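Local structure of Csc2 (Thermofilum pendens, 4TXD) at residues L109-W123 with H337-R349. The protein probably binds CRISPR RNA as the Cas7-family subunit of a type I-D interference complex, and carries a bound zinc ion. Sequence-based numbering, arbitrary orientation.
Sequences LREYRDSLDEVSKRW and HKDPNGLFKDLWR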
loop_
_atom_site.group_PDB
_atom_site.type_symbol
_atom_site.label_atom_id
_atom_site.label_comp_id
_atom_site.label_asym_id
_atom_site.label_seq_id
_atom_site.Cartn_x
_atom_site.Cartn_y
_atom_site.Cartn_z
ATOM N N LEU A 109 -10.646 -1.489 -7.564
ATOM C CA LEU A 109 -10.700 -1.134 -8.990
ATOM C C LEU A 109 -11.656 -2.031 -9.753
ATOM O O LEU A 109 -12.370 -1.576 -10.656
ATOM C CB LEU A 109 -9.309 -1.213 -9.640
ATOM C CG LEU A 109 -8.360 -0.085 -9.261
ATOM C CD1 LEU A 109 -6.917 -0.429 -9.655
ATOM C CD2 LEU A 109 -8.826 1.215 -9.910
ATOM N N ARG A 110 -11.651 -3.315 -9.410
ATOM C CA ARG A 110 -12.580 -4.242 -10.034
ATOM C C ARG A 110 -14.026 -3.900 -9.673
ATOM O O ARG A 110 -14.919 -3.973 -10.518
ATOM C CB ARG A 110 -12.254 -5.668 -9.635
ATOM C CG ARG A 110 -11.082 -6.247 -10.388
ATOM C CD ARG A 110 -10.607 -7.521 -9.727
ATOM N NE ARG A 110 -9.502 -8.135 -10.454
ATOM C CZ ARG A 110 -8.654 -9.008 -9.914
ATOM N NH1 ARG A 110 -8.781 -9.352 -8.635
ATOM N NH2 ARG A 110 -7.674 -9.528 -10.645
ATOM N N GLU A 111 -14.253 -3.501 -8.428
ATOM C CA GLU A 111 -15.597 -3.125 -8.002
ATOM C C GLU A 111 -16.030 -1.798 -8.613
ATOM O O GLU A 111 -17.222 -1.581 -8.870
ATOM C CB GLU A 111 -15.678 -3.072 -6.476
ATOM C CG GLU A 111 -15.632 -4.476 -5.860
ATOM C CD GLU A 111 -15.681 -4.475 -4.339
ATOM O OE1 GLU A 111 -15.855 -3.393 -3.720
ATOM O OE2 GLU A 111 -15.538 -5.577 -3.773
ATOM N N TYR A 112 -15.070 -0.907 -8.849
ATOM C CA TYR A 112 -15.366 0.337 -9.541
ATOM C C TYR A 112 -15.853 0.008 -10.938
ATOM O O TYR A 112 -16.893 0.511 -11.389
ATOM C CB TYR A 112 -14.147 1.254 -9.606
ATOM C CG TYR A 112 -14.359 2.441 -10.523
ATOM C CD1 TYR A 112 -15.120 3.529 -10.110
ATOM C CD2 TYR A 112 -13.799 2.473 -11.804
ATOM C CE1 TYR A 112 -15.326 4.622 -10.942
ATOM C CE2 TYR A 112 -13.998 3.568 -12.644
ATOM C CZ TYR A 112 -14.766 4.633 -12.209
ATOM O OH TYR A 112 -14.979 5.719 -13.029
ATOM N N ARG A 113 -15.101 -0.860 -11.606
ATOM C CA ARG A 113 -15.437 -1.294 -12.955
ATOM C C ARG A 113 -16.851 -1.856 -13.027
ATOM O O ARG A 113 -17.603 -1.570 -13.958
ATOM C CB ARG A 113 -14.442 -2.347 -13.435
ATOM C CG ARG A 113 -14.782 -2.959 -14.779
ATOM C CD ARG A 113 -14.072 -4.280 -14.959
ATOM N NE ARG A 113 -14.538 -5.256 -13.980
ATOM C CZ ARG A 113 -13.804 -6.248 -13.491
ATOM N NH1 ARG A 113 -12.541 -6.403 -13.881
ATOM N NH2 ARG A 113 -14.329 -7.080 -12.599
ATOM N N ASP A 114 -17.209 -2.664 -12.039
ATOM C CA ASP A 114 -18.510 -3.323 -12.039
ATOM C C ASP A 114 -19.644 -2.405 -11.607
ATOM O O ASP A 114 -20.805 -2.772 -11.697
ATOM C CB ASP A 114 -18.459 -4.553 -11.145
ATOM C CG ASP A 114 -17.591 -5.637 -11.722
ATOM O OD1 ASP A 114 -17.309 -5.576 -12.938
ATOM O OD2 ASP A 114 -17.194 -6.549 -10.972
ATOM N N SER A 115 -19.307 -1.214 -11.138
ATOM C CA SER A 115 -20.318 -0.231 -10.800
ATOM C C SER A 115 -20.723 0.617 -12.015
ATOM O O SER A 115 -21.701 1.349 -11.949
ATOM C CB SER A 115 -19.823 0.682 -9.689
ATOM O OG SER A 115 -19.031 1.740 -10.216
ATOM N N LEU A 116 -19.978 0.527 -13.115
ATOM C CA LEU A 116 -20.230 1.402 -14.270
ATOM C C LEU A 116 -21.511 1.025 -15.038
ATOM O O LEU A 116 -21.829 -0.160 -15.186
ATOM C CB LEU A 116 -19.026 1.380 -15.227
ATOM C CG LEU A 116 -17.659 1.639 -14.577
ATOM C CD1 LEU A 116 -16.539 1.511 -15.614
ATOM C CD2 LEU A 116 -17.616 3.011 -13.881
ATOM N N ASP A 117 -22.243 2.033 -15.516
ATOM C CA ASP A 117 -23.349 1.794 -16.459
ATOM C C ASP A 117 -22.815 1.996 -17.874
ATOM O O ASP A 117 -21.599 2.111 -18.050
ATOM C CB ASP A 117 -24.550 2.708 -16.177
ATOM C CG ASP A 117 -24.178 4.183 -16.124
ATOM O OD1 ASP A 117 -23.268 4.619 -16.863
ATOM O OD2 ASP A 117 -24.806 4.923 -15.337
ATOM N N GLU A 118 -23.684 2.069 -18.870
ATOM C CA GLU A 118 -23.181 2.189 -20.228
ATOM C C GLU A 118 -22.487 3.488 -20.458
ATOM O O GLU A 118 -21.589 3.553 -21.233
ATOM C CB GLU A 118 -24.241 2.007 -21.312
ATOM C CG GLU A 118 -25.676 1.907 -20.883
ATOM C CD GLU A 118 -26.215 3.131 -20.193
ATOM O OE1 GLU A 118 -26.844 3.983 -20.824
ATOM O OE2 GLU A 118 -26.054 3.176 -19.005
ATOM N N VAL A 119 -22.921 4.521 -19.781
ATOM C CA VAL A 119 -22.376 5.822 -20.000
ATOM C C VAL A 119 -20.964 5.894 -19.449
ATOM O O VAL A 119 -20.058 6.335 -20.109
ATOM C CB VAL A 119 -23.215 6.904 -19.359
ATOM C CG1 VAL A 119 -22.575 8.249 -19.565
ATOM C CG2 VAL A 119 -24.619 6.882 -19.918
ATOM N N SER A 120 -20.810 5.459 -18.216
ATOM C CA SER A 120 -19.540 5.564 -17.546
ATOM C C SER A 120 -18.543 4.543 -18.034
ATOM O O SER A 120 -17.371 4.760 -17.959
ATOM C CB SER A 120 -19.722 5.514 -16.040
ATOM O OG SER A 120 -20.573 4.485 -15.676
ATOM N N LYS A 121 -19.029 3.452 -18.564
ATOM C CA LYS A 121 -18.179 2.473 -19.152
ATOM C C LYS A 121 -17.537 2.989 -20.424
ATOM O O LYS A 121 -16.375 2.763 -20.631
ATOM C CB LYS A 121 -18.893 1.177 -19.420
ATOM C CG LYS A 121 -17.998 0.194 -20.120
ATOM C CD LYS A 121 -18.552 -1.177 -20.267
ATOM C CE LYS A 121 -17.587 -1.963 -21.133
ATOM N NZ LYS A 121 -17.557 -3.425 -20.913
ATOM N N ARG A 122 -18.301 3.667 -21.266
ATOM C CA ARG A 122 -17.718 4.206 -22.469
ATOM C C ARG A 122 -16.643 5.197 -22.097
ATOM O O ARG A 122 -15.666 5.253 -22.751
ATOM C CB ARG A 122 -18.724 4.806 -23.439
ATOM C CG ARG A 122 -18.120 5.038 -24.822
ATOM C CD ARG A 122 -18.688 6.269 -25.428
ATOM N NE ARG A 122 -17.993 6.861 -26.560
ATOM C CZ ARG A 122 -17.693 6.259 -27.690
ATOM N NH1 ARG A 122 -17.948 4.987 -27.869
ATOM N NH2 ARG A 122 -17.115 6.946 -28.630
ATOM N N TRP A 123 -16.832 5.957 -21.035
ATOM C CA TRP A 123 -15.789 6.852 -20.576
ATOM C C TRP A 123 -14.500 6.100 -20.340
ATOM O O TRP A 123 -13.483 6.498 -20.793
ATOM C CB TRP A 123 -16.168 7.627 -19.325
ATOM C CG TRP A 123 -15.117 8.556 -18.864
ATOM C CD1 TRP A 123 -15.001 9.853 -19.170
ATOM C CD2 TRP A 123 -14.031 8.253 -17.998
ATOM N NE1 TRP A 123 -13.917 10.387 -18.565
ATOM C CE2 TRP A 123 -13.305 9.418 -17.828
ATOM C CE3 TRP A 123 -13.619 7.111 -17.333
ATOM C CZ2 TRP A 123 -12.184 9.476 -17.045
ATOM C CZ3 TRP A 123 -12.505 7.179 -16.542
ATOM C CH2 TRP A 123 -11.802 8.342 -16.414
ATOM N N HIS A 337 -16.008 4.097 -3.834
ATOM C CA HIS A 337 -15.294 3.517 -4.968
ATOM C C HIS A 337 -16.264 2.856 -5.931
ATOM O O HIS A 337 -15.864 2.368 -6.980
ATOM C CB HIS A 337 -14.233 2.510 -4.496
ATOM C CG HIS A 337 -14.797 1.201 -4.037
ATOM N ND1 HIS A 337 -15.256 0.998 -2.752
ATOM C CD2 HIS A 337 -14.984 0.031 -4.694
ATOM C CE1 HIS A 337 -15.694 -0.242 -2.635
ATOM N NE2 HIS A 337 -15.537 -0.853 -3.798
ATOM N N LYS A 338 -17.546 2.859 -5.580
ATOM C CA LYS A 338 -18.575 2.294 -6.454
ATOM C C LYS A 338 -19.379 3.388 -7.169
ATOM O O LYS A 338 -20.363 3.108 -7.848
ATOM C CB LYS A 338 -19.511 1.380 -5.656
ATOM C CG LYS A 338 -18.912 0.014 -5.369
ATOM C CD LYS A 338 -19.880 -0.889 -4.614
ATOM C CE LYS A 338 -19.347 -2.317 -4.543
ATOM N NZ LYS A 338 -20.149 -3.185 -3.630
ATOM N N ASP A 339 -18.951 4.632 -6.997
ATOM C CA ASP A 339 -19.539 5.761 -7.708
ATOM C C ASP A 339 -18.757 5.979 -9.004
ATOM O O ASP A 339 -17.592 6.374 -8.963
ATOM C CB ASP A 339 -19.514 7.016 -6.826
ATOM C CG ASP A 339 -19.995 8.272 -7.549
ATOM O OD1 ASP A 339 -20.424 8.194 -8.721
ATOM O OD2 ASP A 339 -19.932 9.355 -6.932
ATOM N N PRO A 340 -19.403 5.735 -10.156
ATOM C CA PRO A 340 -18.751 5.837 -11.472
ATOM C C PRO A 340 -18.063 7.175 -11.685
ATOM O O PRO A 340 -17.107 7.263 -12.443
ATOM C CB PRO A 340 -19.918 5.648 -12.450
ATOM C CG PRO A 340 -20.874 4.769 -11.695
ATOM C CD PRO A 340 -20.807 5.300 -10.278
ATOM N N ASN A 341 -18.526 8.207 -11.001
ATOM C CA ASN A 341 -17.928 9.512 -11.154
ATOM C C ASN A 341 -17.317 10.037 -9.866
ATOM O O ASN A 341 -17.050 11.234 -9.741
ATOM C CB ASN A 341 -18.974 10.488 -11.699
ATOM C CG ASN A 341 -19.515 10.049 -13.039
ATOM O OD1 ASN A 341 -18.797 10.062 -14.039
ATOM N ND2 ASN A 341 -20.776 9.632 -13.068
ATOM N N GLY A 342 -17.064 9.137 -8.917
ATOM C CA GLY A 342 -16.401 9.519 -7.681
ATOM C C GLY A 342 -14.878 9.531 -7.793
ATOM O O GLY A 342 -14.323 9.621 -8.890
ATOM N N LEU A 343 -14.205 9.440 -6.649
ATOM C CA LEU A 343 -12.739 9.494 -6.596
ATOM C C LEU A 343 -12.014 8.530 -7.553
ATOM O O LEU A 343 -10.944 8.864 -8.066
ATOM C CB LEU A 343 -12.253 9.220 -5.167
ATOM C CG LEU A 343 -10.729 9.246 -4.995
ATOM C CD1 LEU A 343 -10.291 10.569 -4.384
ATOM C CD2 LEU A 343 -10.244 8.064 -4.173
ATOM N N PHE A 344 -12.563 7.346 -7.785
ATOM C CA PHE A 344 -11.826 6.368 -8.589
ATOM C C PHE A 344 -11.794 6.754 -10.062
ATOM O O PHE A 344 -10.971 6.245 -10.825
ATOM C CB PHE A 344 -12.396 4.958 -8.425
ATOM C CG PHE A 344 -11.706 4.158 -7.331
ATOM C CD1 PHE A 344 -11.480 4.730 -6.086
ATOM C CD2 PHE A 344 -11.269 2.862 -7.557
ATOM C CE1 PHE A 344 -10.831 4.017 -5.075
ATOM C CE2 PHE A 344 -10.616 2.137 -6.551
ATOM C CZ PHE A 344 -10.399 2.719 -5.308
ATOM N N LYS A 345 -12.677 7.662 -10.461
ATOM C CA LYS A 345 -12.591 8.223 -11.799
ATOM C C LYS A 345 -11.358 9.118 -11.876
ATOM O O LYS A 345 -10.580 9.050 -12.829
ATOM C CB LYS A 345 -13.859 9.011 -12.151
ATOM C CG LYS A 345 -13.935 9.439 -13.619
ATOM C CD LYS A 345 -15.175 10.307 -13.865
ATOM C CE LYS A 345 -15.276 10.763 -15.321
ATOM N NZ LYS A 345 -16.480 11.618 -15.575
ATOM N N ASP A 346 -11.175 9.950 -10.862
ATOM C CA ASP A 346 -10.027 10.831 -10.841
ATOM C C ASP A 346 -8.743 10.028 -10.646
ATOM O O ASP A 346 -7.686 10.413 -11.144
ATOM C CB ASP A 346 -10.193 11.881 -9.764
ATOM C CG ASP A 346 -11.409 12.746 -10.003
ATOM O OD1 ASP A 346 -11.555 13.247 -11.136
ATOM O OD2 ASP A 346 -12.229 12.899 -9.078
ATOM N N LEU A 347 -8.855 8.902 -9.952
ATOM C CA LEU A 347 -7.725 7.997 -9.777
ATOM C C LEU A 347 -7.265 7.431 -11.123
ATOM O O LEU A 347 -6.070 7.371 -11.420
ATOM C CB LEU A 347 -8.092 6.856 -8.828
ATOM C CG LEU A 347 -6.988 5.827 -8.560
ATOM C CD1 LEU A 347 -5.800 6.455 -7.804
ATOM C CD2 LEU A 347 -7.553 4.577 -7.840
ATOM N N TRP A 348 -8.208 6.998 -11.925
ATOM C CA TRP A 348 -7.906 6.475 -13.245
ATOM C C TRP A 348 -7.329 7.582 -14.151
ATOM O O TRP A 348 -6.351 7.383 -14.804
ATOM C CB TRP A 348 -9.130 5.832 -13.863
ATOM C CG TRP A 348 -9.246 4.376 -13.819
ATOM C CD1 TRP A 348 -10.213 3.681 -13.222
ATOM C CD2 TRP A 348 -8.410 3.415 -14.452
ATOM N NE1 TRP A 348 -10.052 2.368 -13.408
ATOM C CE2 TRP A 348 -8.943 2.165 -14.166
ATOM C CE3 TRP A 348 -7.259 3.487 -15.231
ATOM C CZ2 TRP A 348 -8.384 1.011 -14.627
ATOM C CZ3 TRP A 348 -6.713 2.352 -15.667
ATOM C CH2 TRP A 348 -7.256 1.125 -15.373
ATOM N N ARG A 349 -7.934 8.753 -14.138
ATOM C CA ARG A 349 -7.370 9.908 -14.853
ATOM C C ARG A 349 -5.909 10.150 -14.467
ATOM O O ARG A 349 -5.060 10.404 -15.322
ATOM C CB ARG A 349 -8.167 11.188 -14.573
ATOM C CG ARG A 349 -9.504 11.324 -15.308
ATOM C CD ARG A 349 -10.287 12.553 -14.812
ATOM N NE ARG A 349 -9.467 13.759 -14.836
ATOM C CZ ARG A 349 -9.136 14.482 -13.765
ATOM N NH1 ARG A 349 -9.572 14.150 -12.559
ATOM N NH2 ARG A 349 -8.370 15.552 -13.903
HETATM O O HOH W 1 -11.397 -0.291 -12.842
#
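His337 meets Glu111 through a His-carboxylate hydrogen bond: NE2 donates to OE1 over 2.6 Å, reaching the anti side of the carboxylate, the planes nearly coplanar. The imidazole ND1 is held in turn by Tyr260 OH, so bonds at both nitrogens probably fix the ring's rotation. The His337 carbonyl, without a conventional partner, receives a CA-H...O contact from Tyr112. Lys338 sends an extended chain past Glu111, its NZ 4.3 Å from Glu111 OE1, too far for a salt bridge. At Pro340 the ring packs against Ser120 and Leu116 CD2, while its carbonyl O accepts from Tyr112 OH at 2.7 Å, the donor tilted 26° from the carbonyl plane. With CG anti to the backbone N (chi1 170°), the Tyr112 ring points its hydroxyl at the type I turn Asp339-Gly342, with Asp339 O at its edge. Phe344 CB lies over one face of this phenol as a CH-pi contact, and Leu109 CD2 packs 3.8 Å from Phe344 CD2, those side chains crossing at about a right angle. A phenylalanine in place of Tyr112 would probably leave Pro340 O without this donor and the turn less firmly tied. Lys345, fully extended, lays CE over the Trp123 indole, 3.6 Å from the five-membered ring centroid, and NZ adds a cation-pi contact while bonding to Asn341 OD1. Trp348 NE1 is bridged by a water to Leu109 O, its indole lying against the zinc ligand Cys168. Two hydrogen bonds thus fix loop 337-342 on the end of helix 94-115, while packing, a cation-pi contact and one water hold helix 343-365 to helices 94-115 and 118-134 beside the zinc site.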